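PDB 7A03: M32 carboxypeptidase from Chitinophagaceae bacterium, which probably removes amino acids from the C-terminal end of peptides, as a metal-dependent carboxypeptidase of family M32. Local coordinates for residues Arg138-Lys143 with Lys370-Gly375; Leu245-Thr250 with Leu273-Leu278; Val307-Asn312 with Lys339-Val344; Ala353-Tyr358 with Ala494-Arg499; Asp408-Trp411 with Gly417-Pro420. All coordinates share one frame; numbering follows the deposited sequence.

Interaction 1 of 5, residues Arg138-Lys143 with Lys370-Gly375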
# COMPACT_ATOMS: atom_id res chain seq x y z
N ARG A 138 -10.55 -7.45 -23.16
CA ARG A 138 -11.87 -6.92 -22.80
C ARG A 138 -11.76 -5.90 -21.66
O ARG A 138 -12.34 -4.80 -21.73
CB ARG A 138 -12.79 -8.08 -22.44
CG ARG A 138 -14.17 -7.69 -21.93
CD ARG A 138 -14.92 -6.79 -22.89
NE ARG A 138 -16.33 -6.69 -22.52
CZ ARG A 138 -17.20 -5.86 -23.09
NH1 ARG A 138 -16.81 -5.05 -24.07
NH2 ARG A 138 -18.46 -5.84 -22.68
N MET A 139 -11.03 -6.26 -20.61
CA MET A 139 -10.82 -5.36 -19.47
C MET A 139 -10.23 -4.03 -19.92
O MET A 139 -10.70 -2.96 -19.52
CB MET A 139 -9.90 -6.03 -18.44
CG MET A 139 -9.62 -5.16 -17.21
SD MET A 139 -11.12 -4.80 -16.26
CE MET A 139 -11.41 -6.39 -15.51
N VAL A 140 -9.19 -4.08 -20.76
CA VAL A 140 -8.53 -2.86 -21.19
C VAL A 140 -9.47 -1.98 -22.01
O VAL A 140 -9.49 -0.75 -21.86
CB VAL A 140 -7.23 -3.20 -21.96
CG1 VAL A 140 -6.67 -1.97 -22.68
CG2 VAL A 140 -6.20 -3.77 -21.00
N GLU A 141 -10.25 -2.60 -22.92
CA GLU A 141 -11.23 -1.83 -23.68
C GLU A 141 -12.20 -1.10 -22.75
O GLU A 141 -12.47 0.10 -22.92
CB GLU A 141 -12.02 -2.77 -24.60
CG GLU A 141 -11.20 -3.49 -25.65
CD GLU A 141 -12.06 -4.17 -26.71
OE1 GLU A 141 -13.30 -4.23 -26.52
OE2 GLU A 141 -11.50 -4.65 -27.71
N LEU A 142 -12.72 -1.81 -21.75
CA LEU A 142 -13.66 -1.19 -20.83
C LEU A 142 -13.00 -0.08 -20.01
O LEU A 142 -13.62 0.95 -19.73
CB LEU A 142 -14.34 -2.24 -19.95
CG LEU A 142 -15.34 -3.12 -20.71
CD1 LEU A 142 -15.87 -4.26 -19.84
CD2 LEU A 142 -16.49 -2.27 -21.22
N LYS A 143 -11.72 -0.26 -19.67
CA LYS A 143 -11.03 0.75 -18.88
C LYS A 143 -10.82 2.02 -19.69
O LYS A 143 -10.90 3.13 -19.14
CB LYS A 143 -9.69 0.19 -18.39
CG LYS A 143 -9.83 -0.77 -17.24
CD LYS A 143 -10.10 -0.01 -15.94
CE LYS A 143 -10.97 -0.79 -14.99
NZ LYS A 143 -11.01 -0.06 -13.70
N LYS A 370 0.31 2.57 -18.88
CA LYS A 370 0.15 3.83 -19.58
C LYS A 370 -0.03 3.59 -21.06
O LYS A 370 -0.83 4.27 -21.71
CB LYS A 370 1.35 4.73 -19.29
CG LYS A 370 1.28 6.11 -19.93
CD LYS A 370 2.48 6.97 -19.55
CE LYS A 370 3.79 6.20 -19.71
NZ LYS A 370 4.97 7.10 -19.70
N GLY A 371 0.66 2.56 -21.59
CA GLY A 371 0.52 2.24 -22.99
C GLY A 371 -0.75 1.48 -23.29
O GLY A 371 -1.34 1.65 -24.37
N LEU A 372 -1.20 0.64 -22.36
CA LEU A 372 -2.44 -0.09 -22.59
C LEU A 372 -3.62 0.87 -22.65
O LEU A 372 -4.53 0.71 -23.48
CB LEU A 372 -2.66 -1.13 -21.50
CG LEU A 372 -1.74 -2.36 -21.51
CD1 LEU A 372 -1.98 -3.20 -20.27
CD2 LEU A 372 -1.93 -3.20 -22.77
N ILE A 373 -3.59 1.90 -21.81
CA ILE A 373 -4.74 2.80 -21.70
C ILE A 373 -4.72 3.87 -22.78
O ILE A 373 -5.79 4.34 -23.20
CB ILE A 373 -4.82 3.36 -20.27
CG1 ILE A 373 -4.98 2.21 -19.27
CG2 ILE A 373 -5.97 4.33 -20.13
CD1 ILE A 373 -6.22 1.34 -19.52
N ASP A 374 -3.55 4.30 -23.24
CA ASP A 374 -3.52 5.26 -24.34
C ASP A 374 -3.63 4.61 -25.71
O ASP A 374 -3.85 5.32 -26.70
CB ASP A 374 -2.34 6.24 -24.23
CG ASP A 374 -0.98 5.61 -24.51
OD1 ASP A 374 -0.90 4.52 -25.12
OD2 ASP A 374 0.04 6.24 -24.14
N GLY A 375 -3.50 3.29 -25.79
CA GLY A 375 -3.59 2.58 -27.05
C GLY A 375 -2.27 2.30 -27.73
O GLY A 375 -2.26 1.66 -28.79
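Leu372 and Ile373, near the end of helix 358-374, meet Val140 and Lys143 of helix 129-150. The backbones come nearest between Val140 CA and Ile373 CA, at 6.8 Å. Leu372 is met mainly through its main chain: Val140 CG1 lies 3.5 Å from Leu372 O, and the same methyl is 4.3 Å from Leu372 CB. In Val140 the chi1 of 168° sets CG1 opposite the backbone N, and this branch does the touching. One residue on, Ile373 turns its end toward the other helix, and its CD1 rests 3.8 Å from Lys143 CB. Lys143 offers only this aliphatic base, because bends at chi2 and chi3 carry NZ off to Glu146 and the carbonyl of Gly414. Phe416 touches both Val140 and Lys143, while Tyr157 and Leu160 pack on Ile373. All four touching residues are buried, and their meeting rests on van der Waals contact alone, with the lysine's charge led away from the interface.

Interaction 2 of 5, residues Leu245-Thr250 with Leu273-Leu278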
# COMPACT_ATOMS: atom_id res chain seq x y z
N LEU A 245 -10.67 2.13 17.23
CA LEU A 245 -10.47 1.35 18.44
C LEU A 245 -10.48 -0.15 18.18
O LEU A 245 -10.52 -0.95 19.13
CB LEU A 245 -11.50 1.73 19.52
CG LEU A 245 -11.41 3.21 19.93
CD1 LEU A 245 -12.59 3.60 20.80
CD2 LEU A 245 -10.11 3.49 20.66
N ASP A 246 -10.43 -0.56 16.90
CA ASP A 246 -10.40 -1.99 16.61
C ASP A 246 -9.68 -2.13 15.27
O ASP A 246 -10.30 -2.26 14.20
CB ASP A 246 -11.80 -2.60 16.57
CG ASP A 246 -11.79 -4.11 16.57
OD1 ASP A 246 -10.71 -4.70 16.41
OD2 ASP A 246 -12.88 -4.71 16.72
N VAL A 247 -8.35 -2.14 15.36
CA VAL A 247 -7.47 -2.14 14.21
C VAL A 247 -6.62 -3.40 14.30
O VAL A 247 -5.78 -3.52 15.20
CB VAL A 247 -6.58 -0.89 14.19
CG1 VAL A 247 -5.62 -0.97 12.98
CG2 VAL A 247 -7.44 0.37 14.15
N ARG A 248 -6.83 -4.33 13.38
CA ARG A 248 -6.28 -5.67 13.48
C ARG A 248 -5.23 -5.90 12.39
O ARG A 248 -5.37 -5.39 11.27
CB ARG A 248 -7.38 -6.75 13.41
CG ARG A 248 -8.46 -6.50 14.47
CD ARG A 248 -9.44 -7.66 14.59
NE ARG A 248 -10.53 -7.30 15.47
CZ ARG A 248 -11.52 -8.12 15.80
NH1 ARG A 248 -11.50 -9.38 15.38
NH2 ARG A 248 -12.50 -7.68 16.55
N VAL A 249 -4.18 -6.63 12.75
CA VAL A 249 -3.11 -6.96 11.82
C VAL A 249 -2.97 -8.47 11.72
O VAL A 249 -3.32 -9.22 12.64
CB VAL A 249 -1.76 -6.32 12.23
CG1 VAL A 249 -1.89 -4.82 12.24
CG2 VAL A 249 -1.31 -6.84 13.60
N THR A 250 -2.45 -8.93 10.59
CA THR A 250 -2.08 -10.32 10.45
C THR A 250 -0.62 -10.43 10.05
O THR A 250 -0.02 -9.48 9.55
CB THR A 250 -2.98 -11.07 9.45
OG1 THR A 250 -2.75 -10.57 8.13
CG2 THR A 250 -4.46 -10.85 9.80
N LEU A 273 -0.76 1.84 13.20
CA LEU A 273 -0.59 3.04 14.01
C LEU A 273 -1.32 4.21 13.37
O LEU A 273 -1.93 5.05 14.06
CB LEU A 273 0.90 3.37 14.18
CG LEU A 273 1.72 2.40 15.02
CD1 LEU A 273 3.21 2.67 14.80
CD2 LEU A 273 1.35 2.50 16.52
N TYR A 274 -1.27 4.30 12.03
CA TYR A 274 -2.06 5.31 11.34
C TYR A 274 -3.55 5.14 11.65
O TYR A 274 -4.23 6.10 12.03
CB TYR A 274 -1.82 5.18 9.83
CG TYR A 274 -2.34 6.29 8.94
CD1 TYR A 274 -2.94 7.44 9.47
CD2 TYR A 274 -2.18 6.20 7.56
CE1 TYR A 274 -3.38 8.46 8.62
CE2 TYR A 274 -2.61 7.22 6.71
CZ TYR A 274 -3.20 8.35 7.25
OH TYR A 274 -3.61 9.35 6.39
N GLU A 275 -4.08 3.93 11.43
CA GLU A 275 -5.52 3.71 11.65
C GLU A 275 -5.93 4.00 13.10
O GLU A 275 -7.01 4.56 13.34
CB GLU A 275 -5.90 2.30 11.25
CG GLU A 275 -5.84 2.07 9.73
CD GLU A 275 -6.96 2.81 9.00
OE1 GLU A 275 -8.08 2.90 9.54
OE2 GLU A 275 -6.75 3.28 7.86
N GLN A 276 -5.07 3.65 14.06
CA GLN A 276 -5.38 3.92 15.46
C GLN A 276 -5.29 5.41 15.79
O GLN A 276 -5.75 5.82 16.86
CB GLN A 276 -4.50 3.09 16.40
CG GLN A 276 -4.87 1.62 16.39
CD GLN A 276 -4.14 0.81 17.46
OE1 GLN A 276 -3.03 1.14 17.85
NE2 GLN A 276 -4.76 -0.26 17.93
N GLY A 277 -4.68 6.20 14.91
CA GLY A 277 -4.61 7.63 15.13
C GLY A 277 -5.68 8.48 14.46
O GLY A 277 -5.72 9.70 14.69
N LEU A 278 -6.56 7.89 13.66
CA LEU A 278 -7.65 8.65 13.06
C LEU A 278 -8.71 8.97 14.13
O LEU A 278 -8.93 8.17 15.04
CB LEU A 278 -8.28 7.87 11.90
CG LEU A 278 -7.34 7.66 10.70
CD1 LEU A 278 -7.74 6.47 9.85
CD2 LEU A 278 -7.23 8.92 9.86
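Val247 against Glu275 and Gln276 is an aliphatic strand-on-helix contact, partly buried, in which the middle strand of a three-stranded mixed sheet (247-251) leans on the C-terminal part of helix 258-277. The evidence is in the branches. Val247 CG1 is 3.7 Å from Glu275 CB, whereas Val247 CG2 sits 3.6 Å from Gln276 CG. CG1 meets Glu275 alone of the two, while CG2 lies between both stems, also 3.8 Å from Glu275 CB; the valine meets the glutamate at about a right angle and the glutamine at a slant. The helix residues give carbon here and send their polar ends onward. Glu275 bends at chi2 (-71°), turning its carboxylate toward Ser241 OG and His296 NE2. Gln276 instead runs extended beyond CG, and its OE1 accepts from the backbone N of Asp225. Arg248, the next residue on the strand, points away from the helix and grips Asp246 side-on: its NE meets Asp246 OD1 at 2.8 Å with an N-H...O angle of 174°, and its NH2 meets Asp246 OD2 at 3.0 Å. The two faces of the strand therefore differ, one aliphatic, against the helix, and one charged. Earlier in the same helix, Ala272 is touched by Val247 and Val249, and Glu268 by Val249. Glu268 belongs to an HExxH sequence with His267 and His271, the pattern expected of the zincin-type active-site helix in metallopeptidases of this clan, although no metal is bound to those histidines here.

Interaction 3 of 5, residues Val307-Asn312 with Lys339-Val344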
# COMPACT_ATOMS: atom_id res chain seq x y z
N VAL A 307 13.04 3.02 9.35
CA VAL A 307 13.35 2.64 10.72
C VAL A 307 13.84 1.18 10.75
O VAL A 307 14.97 0.90 11.16
CB VAL A 307 12.14 2.85 11.64
CG1 VAL A 307 12.48 2.38 13.04
CG2 VAL A 307 11.74 4.33 11.63
N GLY A 308 12.99 0.26 10.29
CA GLY A 308 13.16 -1.15 10.59
C GLY A 308 14.33 -1.83 9.92
O GLY A 308 14.66 -2.96 10.30
N ARG A 309 14.95 -1.21 8.93
CA ARG A 309 16.15 -1.78 8.32
C ARG A 309 17.39 -0.94 8.59
O ARG A 309 18.45 -1.18 8.00
CB ARG A 309 15.93 -1.99 6.81
CG ARG A 309 14.83 -3.01 6.50
CD ARG A 309 14.76 -3.38 5.00
NE ARG A 309 13.51 -4.10 4.75
CZ ARG A 309 13.36 -5.43 4.85
NH1 ARG A 309 14.39 -6.22 5.13
NH2 ARG A 309 12.16 -5.96 4.65
N SER A 310 17.27 0.05 9.47
CA SER A 310 18.35 1.00 9.72
C SER A 310 19.30 0.48 10.79
O SER A 310 18.93 -0.32 11.66
CB SER A 310 17.77 2.34 10.16
OG SER A 310 17.34 2.30 11.50
N LEU A 311 20.55 0.94 10.70
CA LEU A 311 21.55 0.54 11.68
C LEU A 311 21.16 1.01 13.08
O LEU A 311 21.31 0.26 14.06
CB LEU A 311 22.92 1.08 11.28
CG LEU A 311 24.06 0.67 12.22
CD1 LEU A 311 24.24 -0.82 12.23
CD2 LEU A 311 25.35 1.35 11.77
N ASN A 312 20.64 2.24 13.20
CA ASN A 312 20.25 2.77 14.50
C ASN A 312 19.21 1.90 15.18
O ASN A 312 19.30 1.64 16.38
CB ASN A 312 19.73 4.20 14.36
CG ASN A 312 20.83 5.21 14.29
OD1 ASN A 312 21.96 4.95 14.70
ND2 ASN A 312 20.51 6.38 13.76
N LYS A 339 23.80 -5.88 7.02
CA LYS A 339 24.01 -6.07 5.59
C LYS A 339 23.08 -7.14 5.04
O LYS A 339 22.53 -6.99 3.94
CB LYS A 339 25.47 -6.41 5.32
CG LYS A 339 26.43 -5.25 5.59
CD LYS A 339 25.99 -4.00 4.84
CE LYS A 339 26.79 -2.77 5.24
NZ LYS A 339 26.43 -1.59 4.39
N ALA A 340 22.84 -8.20 5.81
CA ALA A 340 22.04 -9.32 5.31
C ALA A 340 20.57 -8.93 5.16
O ALA A 340 19.89 -9.39 4.24
CB ALA A 340 22.17 -10.49 6.28
N ILE A 341 20.06 -8.12 6.09
CA ILE A 341 18.67 -7.67 5.99
C ILE A 341 18.50 -6.54 4.98
O ILE A 341 17.37 -6.14 4.69
CB ILE A 341 18.05 -7.34 7.36
CG1 ILE A 341 18.77 -6.14 7.97
CG2 ILE A 341 18.13 -8.57 8.26
CD1 ILE A 341 17.91 -5.29 8.86
N ASN A 342 19.61 -6.01 4.45
CA ASN A 342 19.55 -5.06 3.35
C ASN A 342 20.17 -5.60 2.06
O ASN A 342 20.99 -4.93 1.43
CB ASN A 342 20.24 -3.77 3.76
CG ASN A 342 19.45 -2.98 4.76
OD1 ASN A 342 18.43 -2.37 4.41
ND2 ASN A 342 19.91 -2.97 6.00
N HIS A 343 19.79 -6.82 1.66
CA HIS A 343 20.35 -7.45 0.48
C HIS A 343 19.58 -7.02 -0.77
O HIS A 343 18.36 -7.22 -0.87
CB HIS A 343 20.32 -8.97 0.60
CG HIS A 343 20.92 -9.67 -0.58
ND1 HIS A 343 22.27 -9.63 -0.87
CD2 HIS A 343 20.35 -10.41 -1.57
CE1 HIS A 343 22.50 -10.32 -1.97
NE2 HIS A 343 21.36 -10.80 -2.41
N VAL A 344 20.30 -6.45 -1.74
CA VAL A 344 19.71 -5.95 -2.98
C VAL A 344 20.06 -6.90 -4.11
O VAL A 344 21.24 -7.22 -4.32
CB VAL A 344 20.18 -4.52 -3.28
CG1 VAL A 344 19.90 -4.15 -4.74
CG2 VAL A 344 19.51 -3.54 -2.35
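Arg309 is tied to Ile341 and Asn342 by two hydrogen bonds of opposite direction: it accepts one at its carbonyl and donates one from its guanidinium. Asn342 ND2 donates to Arg309 O at 3.1 Å, an almost straight bond (N-H...O 173°) lying in the carbonyl plane and in the plane of the amide. In the other direction, Arg309 NH1 donates to Ile341 O at 3.0 Å; this bond is more bent (140°), and the oxygen lies tilted from the guanidinium plane. The guanidinium and amide planes stand 76° apart, and each group serves a different carbonyl. Van der Waals contact adds to these, carbon on carbon, with Ile341 CD1 4.0 Å from Arg309 CA. An extended chain from CG to NE carries the guanidinium past Asn342 to the carbonyl of Ile341. Beyond this first shell, Asn305 takes Arg309 NE, Glu304 takes NH2 in a salt bridge, and Trp263 adds a cation-pi contact. Asn342 OD1 accepts from Lys496 NZ, while ND2 has a further acceptor in Tyr338 O. The backbone of Arg309 is set by a type I turn from Val307 to Ser310, whose OG donates to Val307 O at 2.8 Å and also caps the helix 311-324 at the N of Phe313. With an alanine in place of Asn342, Arg309 O would probably be left without its amide donor and Lys496 without one of its acceptors. Held at each of its three nitrogens, the guanidinium is fixed in rotation, and its positive charge is likely to suit a carbonyl near the C-terminal end of helix 334-341.

Interaction 4 of 5, residues Ala353-Tyr358 with Ala494-Arg499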
# COMPACT_ATOMS: atom_id res chain seq x y z
N ALA A 353 10.83 -8.45 -3.93
CA ALA A 353 11.94 -7.59 -4.29
C ALA A 353 12.40 -6.72 -3.12
O ALA A 353 11.60 -6.28 -2.28
CB ALA A 353 11.53 -6.69 -5.46
N ASP A 354 13.70 -6.45 -3.08
CA ASP A 354 14.25 -5.51 -2.12
C ASP A 354 13.78 -4.09 -2.44
O ASP A 354 13.25 -3.80 -3.52
CB ASP A 354 15.77 -5.52 -2.22
CG ASP A 354 16.24 -5.11 -3.60
OD1 ASP A 354 16.41 -3.90 -3.85
OD2 ASP A 354 16.42 -6.01 -4.43
N GLU A 355 14.01 -3.18 -1.49
CA GLU A 355 13.48 -1.82 -1.59
C GLU A 355 14.09 -0.98 -2.71
O GLU A 355 13.60 0.12 -2.98
CB GLU A 355 13.60 -1.08 -0.25
CG GLU A 355 15.01 -0.66 0.11
CD GLU A 355 15.12 0.00 1.48
OE1 GLU A 355 14.28 0.87 1.83
OE2 GLU A 355 16.07 -0.35 2.21
N ILE A 356 15.15 -1.45 -3.38
CA ILE A 356 15.70 -0.69 -4.50
C ILE A 356 15.07 -1.20 -5.78
O ILE A 356 14.39 -0.45 -6.50
CB ILE A 356 17.24 -0.77 -4.58
CG1 ILE A 356 17.85 -0.25 -3.28
CG2 ILE A 356 17.75 0.01 -5.78
CD1 ILE A 356 17.49 1.19 -2.96
N THR A 357 15.28 -2.49 -6.08
CA THR A 357 14.76 -3.04 -7.32
C THR A 357 13.24 -3.02 -7.38
O THR A 357 12.69 -3.00 -8.49
CB THR A 357 15.27 -4.47 -7.53
OG1 THR A 357 14.80 -5.30 -6.46
CG2 THR A 357 16.79 -4.50 -7.58
N TYR A 358 12.56 -3.00 -6.23
CA TYR A 358 11.09 -2.93 -6.21
C TYR A 358 10.56 -1.88 -7.18
O TYR A 358 9.58 -2.11 -7.90
CB TYR A 358 10.61 -2.60 -4.79
CG TYR A 358 9.11 -2.74 -4.60
CD1 TYR A 358 8.24 -1.68 -4.88
CD2 TYR A 358 8.56 -3.92 -4.13
CE1 TYR A 358 6.88 -1.81 -4.73
CE2 TYR A 358 7.20 -4.06 -3.96
CZ TYR A 358 6.37 -3.00 -4.25
OH TYR A 358 5.00 -3.12 -4.09
N ALA A 494 21.26 5.77 -1.15
CA ALA A 494 22.69 5.91 -1.34
C ALA A 494 23.43 5.89 -0.01
O ALA A 494 24.47 5.24 0.11
CB ALA A 494 22.99 7.20 -2.11
N GLY A 495 22.89 6.57 1.01
CA GLY A 495 23.56 6.58 2.30
C GLY A 495 23.67 5.19 2.89
O GLY A 495 24.66 4.86 3.55
N LYS A 496 22.66 4.35 2.66
CA LYS A 496 22.73 3.00 3.19
C LYS A 496 23.56 2.06 2.32
O LYS A 496 24.26 1.19 2.85
CB LYS A 496 21.32 2.44 3.41
CG LYS A 496 21.27 0.95 3.63
CD LYS A 496 20.04 0.57 4.43
CE LYS A 496 18.78 0.94 3.69
NZ LYS A 496 17.60 0.30 4.37
N PHE A 497 23.54 2.22 0.99
CA PHE A 497 24.10 1.21 0.09
C PHE A 497 25.46 1.56 -0.52
O PHE A 497 26.11 0.65 -1.06
CB PHE A 497 23.10 0.89 -1.02
CG PHE A 497 21.88 0.18 -0.53
CD1 PHE A 497 21.97 -1.14 -0.09
CD2 PHE A 497 20.65 0.82 -0.48
CE1 PHE A 497 20.85 -1.80 0.37
CE2 PHE A 497 19.52 0.16 -0.02
CZ PHE A 497 19.63 -1.15 0.41
N LEU A 498 25.93 2.81 -0.44
CA LEU A 498 27.05 3.24 -1.27
C LEU A 498 28.33 3.63 -0.54
O LEU A 498 29.37 3.75 -1.19
CB LEU A 498 26.65 4.43 -2.15
CG LEU A 498 26.09 4.04 -3.50
CD1 LEU A 498 26.22 5.20 -4.46
CD2 LEU A 498 26.78 2.80 -4.04
N ARG A 499 28.28 3.88 0.76
CA ARG A 499 29.47 4.30 1.48
C ARG A 499 29.77 3.36 2.64
O ARG A 499 30.13 3.78 3.74
CB ARG A 499 29.37 5.76 1.94
CG ARG A 499 27.96 6.21 2.29
CD ARG A 499 27.95 7.53 3.06
NE ARG A 499 26.80 7.60 3.97
CZ ARG A 499 26.81 7.09 5.20
NH1 ARG A 499 25.72 7.18 5.97
NH2 ARG A 499 27.90 6.49 5.67
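A salt bridge between Glu355 and Lys496 fastens the turn leading into helix 358-374 to the last turn of helix 486-497. Lys496 NZ lies 2.7 Å from Glu355 OE2, approaching on the syn lone pair, and the two side chains reach each other from opposite directions. Glu355 has a chi1 of 73°, with CG between the backbone N and the carbonyl carbon, and from there it extends straight to the lysine. Tyr492 OH bonds to both Glu355 OE1 and Lys496 NZ, bridging the pair. Asp354 fixes the backbone of this turn. Its OD1 accepts from Ile356 N at 2.8 Å, which makes an Asx turn, and from Thr357 N at 2.9 Å, which makes an Asx motif; both donors come from the same face of the carboxylate. Thr357 OG1 donates to the other oxygen, Asp354 OD2, at 2.7 Å, from above the plane. Beside the charged pair runs an apolar one: Ile356 CG1 and CD1 both lie 3.7 Å from Phe497 CE2, the side chains sliding past each other in opposite senses. The ring meets Glu355 OE2 at its edge, where Phe497 CZ is 4.1 Å from that oxygen. Lys496 CG sits 4.0 Å above the plane of the same ring, over its centre, and Leu188 of helix 170-192 touches Ile356.

Interaction 5 of 5, residues Asp408-Trp411 with Gly417-Pro420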
# COMPACT_ATOMS: atom_id res chain seq x y z
N ASP A 408 0.87 -10.87 -10.90
CA ASP A 408 0.12 -9.96 -10.05
C ASP A 408 -1.35 -9.97 -10.44
O ASP A 408 -1.69 -9.99 -11.62
CB ASP A 408 0.69 -8.53 -10.13
CG ASP A 408 1.90 -8.35 -9.26
OD1 ASP A 408 1.98 -9.04 -8.21
OD2 ASP A 408 2.78 -7.53 -9.60
N ILE A 409 -2.21 -9.95 -9.42
CA ILE A 409 -3.66 -10.09 -9.60
C ILE A 409 -4.35 -8.81 -10.02
O ILE A 409 -5.51 -8.85 -10.45
CB ILE A 409 -4.27 -10.62 -8.29
CG1 ILE A 409 -5.64 -11.27 -8.54
CG2 ILE A 409 -4.35 -9.51 -7.24
CD1 ILE A 409 -6.18 -12.04 -7.32
N HIS A 410 -3.65 -7.67 -9.95
CA HIS A 410 -4.32 -6.37 -9.99
C HIS A 410 -5.17 -6.21 -11.24
O HIS A 410 -6.33 -5.79 -11.16
CB HIS A 410 -3.29 -5.24 -9.85
CG HIS A 410 -2.54 -5.27 -8.55
ND1 HIS A 410 -1.80 -6.36 -8.14
CD2 HIS A 410 -2.41 -4.35 -7.56
CE1 HIS A 410 -1.26 -6.11 -6.96
NE2 HIS A 410 -1.61 -4.89 -6.59
N TRP A 411 -4.62 -6.57 -12.40
CA TRP A 411 -5.31 -6.34 -13.66
C TRP A 411 -6.59 -7.16 -13.75
O TRP A 411 -7.61 -6.68 -14.26
CB TRP A 411 -4.39 -6.64 -14.84
CG TRP A 411 -3.25 -5.65 -14.95
CD1 TRP A 411 -3.18 -4.42 -14.37
CD2 TRP A 411 -2.06 -5.80 -15.72
NE1 TRP A 411 -1.99 -3.80 -14.70
CE2 TRP A 411 -1.29 -4.63 -15.54
CE3 TRP A 411 -1.56 -6.82 -16.53
CZ2 TRP A 411 -0.06 -4.45 -16.16
CZ3 TRP A 411 -0.33 -6.64 -17.14
CH2 TRP A 411 0.40 -5.47 -16.94
N GLY A 417 -3.99 1.83 -12.58
CA GLY A 417 -3.61 3.04 -11.89
C GLY A 417 -3.24 2.82 -10.43
O GLY A 417 -2.97 3.81 -9.73
N TYR A 418 -3.20 1.57 -9.97
CA TYR A 418 -2.95 1.21 -8.58
C TYR A 418 -1.46 1.10 -8.29
O TYR A 418 -0.96 1.62 -7.28
CB TYR A 418 -3.64 -0.13 -8.28
CG TYR A 418 -3.74 -0.52 -6.82
CD1 TYR A 418 -2.62 -0.92 -6.10
CD2 TYR A 418 -4.97 -0.53 -6.17
CE1 TYR A 418 -2.72 -1.29 -4.76
CE2 TYR A 418 -5.08 -0.90 -4.85
CZ TYR A 418 -3.96 -1.27 -4.15
OH TYR A 418 -4.09 -1.63 -2.83
N PHE A 419 -0.73 0.41 -9.16
CA PHE A 419 0.67 0.11 -8.87
C PHE A 419 1.52 1.32 -8.48
O PHE A 419 2.34 1.18 -7.55
CB PHE A 419 1.30 -0.64 -10.06
CG PHE A 419 0.96 -2.10 -10.13
CD1 PHE A 419 1.33 -2.97 -9.11
CD2 PHE A 419 0.29 -2.62 -11.23
CE1 PHE A 419 1.02 -4.33 -9.18
CE2 PHE A 419 -0.01 -3.97 -11.31
CZ PHE A 419 0.35 -4.83 -10.29
N PRO A 420 1.40 2.50 -9.11
CA PRO A 420 2.30 3.60 -8.73
C PRO A 420 2.24 3.95 -7.25
O PRO A 420 3.25 4.40 -6.69
CB PRO A 420 1.84 4.77 -9.61
CG PRO A 420 1.21 4.12 -10.79
CD PRO A 420 0.55 2.87 -10.26
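His410 and Tyr418, whose CA atoms are 7.8 Å apart, mark the nearest backbone approach between two short loop segments; 409-411 keep helical angles without regular helix bonds. The middle of the contact is Phe419. His410 CG, anti to the carbonyl carbon at a chi1 of -61°, brings the imidazole over the phenylalanine. Phe419 CE1 lies over the centre of the His410 imidazole, and Phe419 CZ comes within 3.4 Å of His410 CG. The planes of those two rings are 32° apart, an oblique pairing with centroids separated by 4.2 Å. Tyr418 takes the imidazole differently: the edge of His410 points toward the tyrosine face in an offset edge-to-face pair, and His410 CD2 is 3.7 Å from Tyr418 CD1. Phe419 in turn presents its own edge to the face of Trp411, with planes at 84° and Phe419 CE2 3.9 Å from Trp411 NE1. Asp408 OD2 lies 3.7 Å from Phe419 CE1. The polar ends have partners further out: Arg350 and Arg365 form salt bridges with Asp408, Arg365 also making a cation-pi contact with Phe419, Glu369 accepts from Trp411 NE1, and Tyr422 OH bonds to His410 NE2. An alanine at His410 would probably uncover one face of Phe419, leave Tyr418 without the edge it receives, and cost Tyr422 its imidazole partner. Together the four rings form an aromatic cluster in the loop that precedes helix 420-439, and a glycerol, probably from the crystallisation liquor, lies about 4 Å from the side chain of His410 and may mark an adjoining pocket.

Interactions 1 and 4 are wholly buried in their touching residues apart from Glu355, whereas 2, 3 and 5 mix buried with partly exposed ones. Interaction 5 lies innermost, its centre about 11 Å from the chain's centre, and is aromatic; interaction 1, whose centre is about 23 Å from it, is aliphatic, as is 2. Polar bonding dominates 3 and joins apolar packing in 4. These two form one network, with Asn342 OD1 2.8 Å from Lys496 NZ. Helix 358-374 is common ground: interaction 1 uses its end, 4 the turn that enters it, and 5 packs on its side. Interactions 1 and 5 also touch, through Met139 CG and Trp411 O, 3.9 Å apart. Interaction 2 stands apart.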